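Local structure of proto-oncogene vav (Homo sapiens, 6NEW) at residues A[255-260]-A[328-333]; A[224-229]-A[383-388]; A[236-241]-A[286-291]. The protein probably acts as a guanine nucleotide exchange factor for Rac-type small GTPases, joining a catalytic RhoGEF (DH) domain to a PH domain and a zinc-binding C1 domain. One frame throughout, in Å; residues are numbered along the deposited sequence.

Contact 1 of 3, residues A[255-260]-A[328-333]; sequences LKITSV and YELFFK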
loop_
_atom_site.group_PDB
_atom_site.type_symbol
_atom_site.label_atom_id
_atom_site.label_comp_id
_atom_site.label_asym_id
_atom_site.label_seq_id
_atom_site.Cartn_x
_atom_site.Cartn_y
_atom_site.Cartn_z
ATOM N N LEU A 255 6.385 6.281 28.627
ATOM C CA LEU A 255 5.948 5.309 29.631
ATOM C C LEU A 255 6.997 5.245 30.745
ATOM O O LEU A 255 8.071 5.848 30.622
ATOM C CB LEU A 255 5.699 3.901 29.003
ATOM C CG LEU A 255 6.821 3.238 28.152
ATOM C CD1 LEU A 255 7.784 2.442 29.002
ATOM C CD2 LEU A 255 6.231 2.264 27.152
ATOM N N LYS A 256 6.667 4.550 31.835
ATOM C CA LYS A 256 7.577 4.311 32.957
ATOM C C LYS A 256 7.826 2.818 32.993
ATOM O O LYS A 256 6.957 2.027 32.605
ATOM C CB LYS A 256 7.006 4.840 34.280
ATOM C CG LYS A 256 7.055 6.366 34.394
ATOM C CD LYS A 256 6.373 6.851 35.649
ATOM C CE LYS A 256 6.238 8.356 35.718
ATOM N NZ LYS A 256 7.289 8.962 36.569
ATOM N N ILE A 257 9.021 2.417 33.405
ATOM C CA ILE A 257 9.378 1.005 33.335
ATOM C C ILE A 257 10.269 0.522 34.480
ATOM O O ILE A 257 11.136 1.249 34.966
ATOM C CB ILE A 257 10.029 0.750 31.925
ATOM C CG1 ILE A 257 10.306 -0.746 31.650
ATOM C CG2 ILE A 257 11.284 1.603 31.725
ATOM C CD1 ILE A 257 10.473 -1.079 30.197
ATOM N N THR A 258 10.053 -0.742 34.876
ATOM C CA THR A 258 10.876 -1.451 35.847
ATOM C C THR A 258 11.271 -2.791 35.217
ATOM O O THR A 258 10.586 -3.271 34.315
ATOM C CB THR A 258 10.183 -1.626 37.227
ATOM O OG1 THR A 258 9.268 -2.714 37.181
ATOM C CG2 THR A 258 9.485 -0.350 37.742
ATOM N N SER A 259 12.379 -3.372 35.672
ATOM C CA SER A 259 12.860 -4.675 35.236
ATOM C C SER A 259 13.170 -5.508 36.507
ATOM O O SER A 259 13.266 -4.912 37.585
ATOM C CB SER A 259 14.101 -4.511 34.363
ATOM O OG SER A 259 15.248 -4.223 35.143
ATOM N N VAL A 260 13.359 -6.851 36.385
ATOM C CA VAL A 260 13.702 -7.736 37.516
ATOM C C VAL A 260 14.823 -7.118 38.396
ATOM O O VAL A 260 14.699 -7.107 39.620
ATOM C CB VAL A 260 14.018 -9.200 37.055
ATOM C CG1 VAL A 260 14.700 -10.024 38.141
ATOM C CG2 VAL A 260 12.760 -9.907 36.563
ATOM N N TYR A 328 9.647 -7.138 32.337
ATOM C CA TYR A 328 9.432 -5.692 32.470
ATOM C C TYR A 328 8.019 -5.420 32.989
ATOM O O TYR A 328 7.124 -6.250 32.810
ATOM C CB TYR A 328 9.605 -4.974 31.111
ATOM C CG TYR A 328 10.954 -5.158 30.451
ATOM C CD1 TYR A 328 12.017 -4.303 30.735
ATOM C CD2 TYR A 328 11.158 -6.165 29.511
ATOM C CE1 TYR A 328 13.263 -4.472 30.132
ATOM C CE2 TYR A 328 12.393 -6.329 28.885
ATOM C CZ TYR A 328 13.447 -5.490 29.211
ATOM O OH TYR A 328 14.662 -5.647 28.593
ATOM N N GLU A 329 7.826 -4.249 33.603
ATOM C CA GLU A 329 6.536 -3.735 34.079
ATOM C C GLU A 329 6.390 -2.412 33.354
ATOM O O GLU A 329 7.283 -1.571 33.436
ATOM C CB GLU A 329 6.526 -3.486 35.595
ATOM C CG GLU A 329 6.667 -4.718 36.475
ATOM C CD GLU A 329 6.305 -4.440 37.925
ATOM O OE1 GLU A 329 6.586 -3.315 38.399
ATOM O OE2 GLU A 329 5.748 -5.344 38.592
ATOM N N LEU A 330 5.313 -2.262 32.597
ATOM C CA LEU A 330 5.118 -1.104 31.753
ATOM C C LEU A 330 3.992 -0.281 32.303
ATOM O O LEU A 330 2.854 -0.760 32.381
ATOM C CB LEU A 330 4.856 -1.560 30.284
ATOM C CG LEU A 330 6.056 -1.737 29.312
ATOM C CD1 LEU A 330 7.169 -2.541 29.901
ATOM C CD2 LEU A 330 5.627 -2.438 28.062
ATOM N N PHE A 331 4.309 0.964 32.699
ATOM C CA PHE A 331 3.315 1.868 33.294
ATOM C C PHE A 331 2.960 3.008 32.358
ATOM O O PHE A 331 3.846 3.712 31.866
ATOM C CB PHE A 331 3.783 2.424 34.651
ATOM C CG PHE A 331 4.060 1.392 35.712
ATOM C CD1 PHE A 331 5.314 0.788 35.809
ATOM C CD2 PHE A 331 3.092 1.075 36.665
ATOM C CE1 PHE A 331 5.573 -0.156 36.802
ATOM C CE2 PHE A 331 3.351 0.135 37.662
ATOM C CZ PHE A 331 4.582 -0.487 37.717
ATOM N N PHE A 332 1.660 3.182 32.136
ATOM C CA PHE A 332 1.097 4.226 31.288
ATOM C C PHE A 332 0.340 5.244 32.162
ATOM O O PHE A 332 -0.126 4.880 33.254
ATOM C CB PHE A 332 0.226 3.609 30.172
ATOM C CG PHE A 332 1.093 2.700 29.337
ATOM C CD1 PHE A 332 1.935 3.221 28.362
ATOM C CD2 PHE A 332 1.171 1.333 29.616
ATOM C CE1 PHE A 332 2.807 2.394 27.665
ATOM C CE2 PHE A 332 2.064 0.521 28.940
ATOM C CZ PHE A 332 2.854 1.047 27.944
ATOM N N LYS A 333 0.286 6.518 31.717
ATOM C CA LYS A 333 -0.356 7.586 32.481
ATOM C C LYS A 333 -1.846 7.338 32.682
ATOM O O LYS A 333 -2.326 7.519 33.796
ATOM C CB LYS A 333 -0.072 8.979 31.898
ATOM C CG LYS A 333 0.011 10.048 32.981
ATOM C CD LYS A 333 0.160 11.446 32.427
ATOM C CE LYS A 333 0.543 12.393 33.539
ATOM N NZ LYS A 333 0.055 13.775 33.290
#
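Ile-257 puts its terminal methyl into the notch between Tyr-328 and Leu-330, and this is the apolar heart of the contact. With CG1 anti to the backbone N (chi1 -173°), the chain reaches across so that Ile-257 CD1 lies 3.6 Å from Tyr-328 CD1 and equally close to Leu-330 CD1. The two aliphatic chains run alongside each other, whereas the isoleucine comes at the tyrosine ring aslant. Two pairs away, beyond Lys-256 and Phe-331, Leu-255 and Phe-332 also lie side by side; Leu-255 CD2 comes to 3.5 Å from Phe-332 CE1.

The pairing beneath is antiparallel. Lys-256 and Phe-331 form a hydrogen-bonded pair with two nearly straight bonds, each 2.9 Å, from Lys-256 N to Phe-331 O and from Phe-331 N to Lys-256 O. Thr-258 and Glu-329 make the next such pair, with Thr-258 N to Glu-329 O at 3.2 Å. Ile-257 and Leu-330 form the non-hydrogen-bonded pair between them.

On the face that carries Lys-256, Thr-258, Glu-329 and Phe-331, the character turns polar. Thr-258 OG1 donates to Glu-329 OE1 (3.0 Å), meeting the carboxylate from above its plane, while Thr-258 CG2 leans on Phe-331 CE1 at 4.0 Å. Lys-256 leads away from Phe-331 to a salt bridge with Asp-267.

Strand 249-258 is held on its other side by strand 266-273, and strand 327-332 by strand 315-321. Helix 335-352, the C-terminal helix of the PH fold, covers the Leu-330 and Phe-332 face: Phe-345 touches the leucine and Trp-341 stacks on the phenylalanine ring.

Contact 2 of 3, residues A[224-229]-A[383-388]; sequences ETLRQI and RGTFYQ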
loop_
_atom_site.group_PDB
_atom_site.type_symbol
_atom_site.label_atom_id
_atom_site.label_comp_id
_atom_site.label_asym_id
_atom_site.label_seq_id
_atom_site.Cartn_x
_atom_site.Cartn_y
_atom_site.Cartn_z
ATOM N N GLU A 224 4.259 5.686 3.037
ATOM C CA GLU A 224 4.005 6.519 4.226
ATOM C C GLU A 224 4.685 5.891 5.448
ATOM O O GLU A 224 5.274 6.630 6.258
ATOM C CB GLU A 224 2.511 6.590 4.525
ATOM C CG GLU A 224 1.707 7.359 3.496
ATOM C CD GLU A 224 0.257 6.932 3.408
ATOM O OE1 GLU A 224 -0.296 6.577 4.473
ATOM O OE2 GLU A 224 -0.327 6.949 2.297
ATOM N N THR A 225 4.572 4.522 5.581
ATOM C CA THR A 225 5.178 3.724 6.653
ATOM C C THR A 225 6.690 3.868 6.596
ATOM O O THR A 225 7.302 4.158 7.618
ATOM C CB THR A 225 4.715 2.262 6.576
ATOM O OG1 THR A 225 3.301 2.191 6.749
ATOM C CG2 THR A 225 5.367 1.383 7.603
ATOM N N LEU A 226 7.285 3.695 5.392
ATOM C CA LEU A 226 8.720 3.807 5.183
ATOM C C LEU A 226 9.207 5.225 5.447
ATOM O O LEU A 226 10.313 5.395 5.965
ATOM C CB LEU A 226 9.163 3.264 3.802
ATOM C CG LEU A 226 8.949 1.744 3.561
ATOM C CD1 LEU A 226 8.956 1.393 2.092
ATOM C CD2 LEU A 226 9.971 0.897 4.284
ATOM N N ARG A 227 8.371 6.233 5.175
ATOM C CA ARG A 227 8.683 7.646 5.455
ATOM C C ARG A 227 8.715 7.896 6.958
ATOM O O ARG A 227 9.647 8.519 7.460
ATOM C CB ARG A 227 7.717 8.597 4.736
ATOM C CG ARG A 227 8.457 9.604 3.854
ATOM C CD ARG A 227 7.539 10.347 2.897
ATOM N NE ARG A 227 7.507 9.731 1.565
ATOM C CZ ARG A 227 6.417 9.225 0.986
ATOM N NH1 ARG A 227 5.248 9.244 1.618
ATOM N NH2 ARG A 227 6.489 8.705 -0.234
ATOM N N GLN A 228 7.756 7.307 7.676
ATOM C CA GLN A 228 7.642 7.335 9.131
ATOM C C GLN A 228 8.828 6.610 9.789
ATOM O O GLN A 228 9.356 7.115 10.784
ATOM C CB GLN A 228 6.292 6.739 9.542
ATOM C CG GLN A 228 6.134 6.423 11.025
ATOM C CD GLN A 228 4.862 5.662 11.323
ATOM O OE1 GLN A 228 4.318 4.899 10.497
ATOM N NE2 GLN A 228 4.380 5.834 12.533
ATOM N N ILE A 229 9.268 5.447 9.223
ATOM C CA ILE A 229 10.429 4.683 9.714
ATOM C C ILE A 229 11.696 5.526 9.555
ATOM O O ILE A 229 12.483 5.628 10.505
ATOM C CB ILE A 229 10.540 3.268 9.079
ATOM C CG1 ILE A 229 9.467 2.306 9.641
ATOM C CG2 ILE A 229 11.958 2.660 9.212
ATOM C CD1 ILE A 229 9.121 1.159 8.681
ATOM N N ARG A 383 0.509 -7.823 -1.684
ATOM C CA ARG A 383 0.332 -6.376 -1.807
ATOM C C ARG A 383 1.289 -5.485 -1.043
ATOM O O ARG A 383 1.449 -5.634 0.165
ATOM C CB ARG A 383 -1.096 -6.005 -1.404
ATOM C CG ARG A 383 -2.145 -6.524 -2.351
ATOM C CD ARG A 383 -3.247 -7.193 -1.589
ATOM N NE ARG A 383 -4.012 -8.095 -2.444
ATOM C CZ ARG A 383 -4.873 -8.992 -1.983
ATOM N NH1 ARG A 383 -5.093 -9.105 -0.682
ATOM N NH2 ARG A 383 -5.525 -9.783 -2.826
ATOM N N GLY A 384 1.826 -4.495 -1.751
ATOM C CA GLY A 384 2.718 -3.496 -1.193
ATOM C C GLY A 384 4.171 -3.663 -1.562
ATOM O O GLY A 384 4.518 -4.442 -2.453
ATOM N N THR A 385 5.027 -2.925 -0.866
ATOM C CA THR A 385 6.471 -2.905 -1.111
ATOM C C THR A 385 7.250 -3.366 0.113
ATOM O O THR A 385 8.459 -3.553 0.024
ATOM C CB THR A 385 6.905 -1.467 -1.486
ATOM O OG1 THR A 385 6.537 -0.569 -0.439
ATOM C CG2 THR A 385 6.295 -0.980 -2.808
ATOM N N PHE A 386 6.564 -3.551 1.248
ATOM C CA PHE A 386 7.210 -3.860 2.508
ATOM C C PHE A 386 6.410 -4.870 3.313
ATOM O O PHE A 386 5.231 -4.640 3.514
ATOM C CB PHE A 386 7.299 -2.518 3.254
ATOM C CG PHE A 386 7.961 -2.477 4.600
ATOM C CD1 PHE A 386 9.325 -2.692 4.723
ATOM C CD2 PHE A 386 7.241 -2.103 5.732
ATOM C CE1 PHE A 386 9.947 -2.612 5.972
ATOM C CE2 PHE A 386 7.862 -2.017 6.980
ATOM C CZ PHE A 386 9.212 -2.268 7.092
ATOM N N TYR A 387 7.040 -5.977 3.790
ATOM C CA TYR A 387 6.420 -7.029 4.639
ATOM C C TYR A 387 4.950 -7.238 4.294
ATOM O O TYR A 387 4.059 -7.014 5.104
ATOM C CB TYR A 387 6.603 -6.707 6.146
ATOM C CG TYR A 387 7.972 -7.072 6.687
ATOM C CD1 TYR A 387 8.364 -8.407 6.809
ATOM C CD2 TYR A 387 8.862 -6.088 7.112
ATOM C CE1 TYR A 387 9.617 -8.750 7.308
ATOM C CE2 TYR A 387 10.105 -6.422 7.657
ATOM C CZ TYR A 387 10.484 -7.756 7.732
ATOM O OH TYR A 387 11.693 -8.121 8.260
ATOM N N GLN A 388 4.724 -7.582 3.030
ATOM C CA GLN A 388 3.448 -7.838 2.354
ATOM C C GLN A 388 2.824 -9.114 2.844
ATOM O O GLN A 388 1.610 -9.289 2.686
ATOM C CB GLN A 388 3.695 -7.994 0.841
ATOM C CG GLN A 388 4.458 -6.844 0.209
ATOM C CD GLN A 388 5.920 -7.096 0.069
ATOM O OE1 GLN A 388 6.548 -7.788 0.894
ATOM N NE2 GLN A 388 6.487 -6.518 -0.990
#
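The C1 domain docks on the long helix 196-235 through the loop that precedes strand 389-392, and Phe-386 is the residue of this loop that does most of the touching. Swung away from its own backbone N (chi1 -178°), the ring is carried out to the helix. There Leu-226 CD2 sits over one face, 3.9 Å from the ring centroid and 18° off the normal, a CH-pi contact. Tyr-387 CD2 lies over the opposite face, so the ring is sandwiched between a helix side chain and its own neighbour. From the same side as Leu-226, Ile-229 points back at the ring, aslant, its CD1 3.8 Å from Phe-386 CZ, and Thr-225 CG2 adds a looser touch at 4.3 Å from Phe-386 CE2. With an alanine for Phe-386, the methyls of Leu-226 and Ile-229 would probably lose the ring they pack on, opening a gap between helix and loop.

Leu-226 CD1 also reaches Thr-385 OG1 at 4.0 Å. The loop is braced from within, since Gln-388 NE2 donates to Gly-384 O (3.2 Å) from above the carbonyl plane. Asp-222 of the same helix accepts from the backbone N of both Thr-385 and Phe-386, and Arg-383 forms a salt bridge with Asp-211. The result is an interdomain interface, C1 laid at this loop against the helix that leads into the PH domain, as fits a DH-PH-C1 unit.

Contact 3 of 3, residues A[236-241]-A[286-291]; sequences IENLDQ and SYDLKD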
loop_
_atom_site.group_PDB
_atom_site.type_symbol
_atom_site.label_atom_id
_atom_site.label_comp_id
_atom_site.label_asym_id
_atom_site.label_seq_id
_atom_site.Cartn_x
_atom_site.Cartn_y
_atom_site.Cartn_z
ATOM N N ILE A 236 16.368 8.611 16.508
ATOM C CA ILE A 236 16.961 7.663 17.456
ATOM C C ILE A 236 18.504 7.603 17.346
ATOM O O ILE A 236 19.065 7.423 16.278
ATOM C CB ILE A 236 16.301 6.244 17.422
ATOM C CG1 ILE A 236 14.781 6.336 17.683
ATOM C CG2 ILE A 236 16.956 5.274 18.443
ATOM C CD1 ILE A 236 13.999 5.201 17.089
ATOM N N GLU A 237 19.161 7.682 18.500
ATOM C CA GLU A 237 20.603 7.644 18.683
ATOM C C GLU A 237 21.064 6.314 19.250
ATOM O O GLU A 237 20.384 5.729 20.100
ATOM C CB GLU A 237 20.985 8.732 19.674
ATOM C CG GLU A 237 21.352 10.054 19.039
ATOM C CD GLU A 237 22.133 10.934 19.998
ATOM O OE1 GLU A 237 22.412 10.464 21.123
ATOM O OE2 GLU A 237 22.434 12.098 19.647
ATOM N N ASN A 238 22.252 5.867 18.799
ATOM C CA ASN A 238 22.945 4.632 19.188
ATOM C C ASN A 238 22.174 3.371 18.786
ATOM O O ASN A 238 22.363 2.283 19.357
ATOM C CB ASN A 238 23.373 4.608 20.671
ATOM C CG ASN A 238 24.621 5.413 20.992
ATOM O OD1 ASN A 238 25.218 6.102 20.149
ATOM N ND2 ASN A 238 25.041 5.346 22.246
ATOM N N LEU A 239 21.346 3.523 17.746
ATOM C CA LEU A 239 20.613 2.438 17.116
ATOM C C LEU A 239 21.525 2.053 15.942
ATOM O O LEU A 239 21.704 2.853 15.025
ATOM C CB LEU A 239 19.230 2.932 16.633
ATOM C CG LEU A 239 18.428 2.005 15.713
ATOM C CD1 LEU A 239 18.198 0.614 16.341
ATOM C CD2 LEU A 239 17.126 2.652 15.318
ATOM N N ASP A 240 22.164 0.883 16.023
ATOM C CA ASP A 240 23.122 0.415 15.012
ATOM C C ASP A 240 22.497 -0.290 13.776
ATOM O O ASP A 240 23.243 -0.824 12.966
ATOM C CB ASP A 240 24.178 -0.505 15.679
ATOM C CG ASP A 240 23.682 -1.889 16.103
ATOM O OD1 ASP A 240 22.476 -2.022 16.430
ATOM O OD2 ASP A 240 24.514 -2.826 16.165
ATOM N N GLN A 241 21.160 -0.360 13.666
ATOM C CA GLN A 241 20.524 -1.052 12.541
ATOM C C GLN A 241 19.362 -0.270 12.017
ATOM O O GLN A 241 18.827 0.582 12.720
ATOM C CB GLN A 241 20.017 -2.467 12.938
ATOM C CG GLN A 241 21.035 -3.382 13.608
ATOM C CD GLN A 241 20.702 -4.844 13.456
ATOM O OE1 GLN A 241 19.542 -5.244 13.333
ATOM N NE2 GLN A 241 21.727 -5.676 13.447
ATOM N N SER A 286 17.282 14.220 20.507
ATOM C CA SER A 286 17.246 12.807 20.129
ATOM C C SER A 286 16.832 11.845 21.275
ATOM O O SER A 286 16.921 12.189 22.459
ATOM C CB SER A 286 18.608 12.391 19.579
ATOM O OG SER A 286 19.612 12.527 20.574
ATOM N N TYR A 287 16.390 10.628 20.894
ATOM C CA TYR A 287 16.022 9.546 21.803
ATOM C C TYR A 287 17.218 8.610 21.816
ATOM O O TYR A 287 17.665 8.188 20.756
ATOM C CB TYR A 287 14.773 8.804 21.289
ATOM C CG TYR A 287 13.551 9.673 21.062
ATOM C CD1 TYR A 287 12.652 9.927 22.093
ATOM C CD2 TYR A 287 13.234 10.145 19.793
ATOM C CE1 TYR A 287 11.513 10.708 21.886
ATOM C CE2 TYR A 287 12.089 10.913 19.569
ATOM C CZ TYR A 287 11.237 11.203 20.624
ATOM O OH TYR A 287 10.100 11.954 20.421
ATOM N N ASP A 288 17.781 8.336 22.992
ATOM C CA ASP A 288 18.935 7.451 23.091
ATOM C C ASP A 288 18.498 6.035 23.462
ATOM O O ASP A 288 17.880 5.836 24.498
ATOM C CB ASP A 288 20.005 8.005 24.047
ATOM C CG ASP A 288 21.348 7.309 23.880
ATOM O OD1 ASP A 288 22.066 7.625 22.897
ATOM O OD2 ASP A 288 21.667 6.425 24.705
ATOM N N LEU A 289 18.790 5.061 22.588
ATOM C CA LEU A 289 18.425 3.658 22.778
ATOM C C LEU A 289 19.138 3.037 23.976
ATOM O O LEU A 289 20.368 3.033 24.030
ATOM C CB LEU A 289 18.614 2.833 21.484
ATOM C CG LEU A 289 18.211 1.353 21.563
ATOM C CD1 LEU A 289 16.706 1.182 21.589
ATOM C CD2 LEU A 289 18.826 0.555 20.440
ATOM N N LYS A 290 18.344 2.552 24.955
ATOM C CA LYS A 290 18.821 1.967 26.214
ATOM C C LYS A 290 18.585 0.471 26.246
ATOM O O LYS A 290 19.448 -0.282 26.698
ATOM C CB LYS A 290 18.123 2.630 27.427
ATOM C CG LYS A 290 18.290 4.160 27.532
ATOM C CD LYS A 290 19.495 4.580 28.384
ATOM C CE LYS A 290 20.737 4.843 27.559
ATOM N NZ LYS A 290 21.942 5.048 28.403
ATOM N N ASP A 291 17.410 0.039 25.763
ATOM C CA ASP A 291 17.038 -1.361 25.766
ATOM C C ASP A 291 16.346 -1.771 24.475
ATOM O O ASP A 291 15.345 -1.172 24.077
ATOM C CB ASP A 291 16.141 -1.646 26.985
ATOM C CG ASP A 291 16.408 -2.946 27.733
ATOM O OD1 ASP A 291 16.764 -3.955 27.074
ATOM O OD2 ASP A 291 16.179 -2.978 28.964
#
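Glu-237 is bonded through its backbone to Tyr-287 and Leu-289, and this is the tight part of the contact. Its N donates to Tyr-287 O at 2.8 Å and its O accepts from Leu-289 N at 3.0 Å. Both bonds are close to straight, and together they fix the parallel register of Ile-236 with Tyr-287 and Glu-237 with Asp-288. The same Tyr-287 O also receives a CA-H...O contact from Ile-236 CA (3.4 Å). The side chain of Ile-236 is buried here, with Ile-236 CG2 4.2 Å from Leu-289 CB.

The glutamate chain then packs along Ser-286, with Glu-237 CG 3.6 Å from Ser-286 CB, and brings its carboxylate to that of Asp-288. Glu-237 OE1 and Asp-288 OD1 lie 3.4 Å apart, the two planes turned 86° to each other. Arg-283 forms a salt bridge to each carboxylate, which probably offsets their like charge and lets them lie this close.

Past Glu-237 the packing is looser. Asn-238 takes left-handed backbone angles (64°/25°) and turns the chain out of the strand, its ND2 still 3.8 Å from Asp-288 OD1 on the exposed side. Beyond it, Leu-239 CD1 meets Leu-289 CD2 at 4.1 Å.

Further along strand 286-294, Lys-290 and Asp-291 both face Ile-279 in a classic beta bulge. The whole is a short parallel edge strand, formed directly after helix 196-235 and added to the otherwise antiparallel sheet of a PH domain.

Overall arrangement
From the N terminus, the chain runs through a series of helices to helix 196-235, where 224-229 opens contact 2. Strand 236-237 follows at once and opens contact 3, then strand 249-258 opens contact 1. Contact 3 closes at 286-291 and contact 1 at 328-333, so the two cross along the chain. They belong to one PH sheet and touch through Tyr-328 OH and Asp-291 OD2, a probable hydrogen bond of 3.1 Å. Contact 2 closes last, at 383-388 in the C1 domain, with both others nested inside its loop. It fastens C1 to the helix, contact 3 ties that helix's end to the PH sheet, and contact 1 joins strands within it.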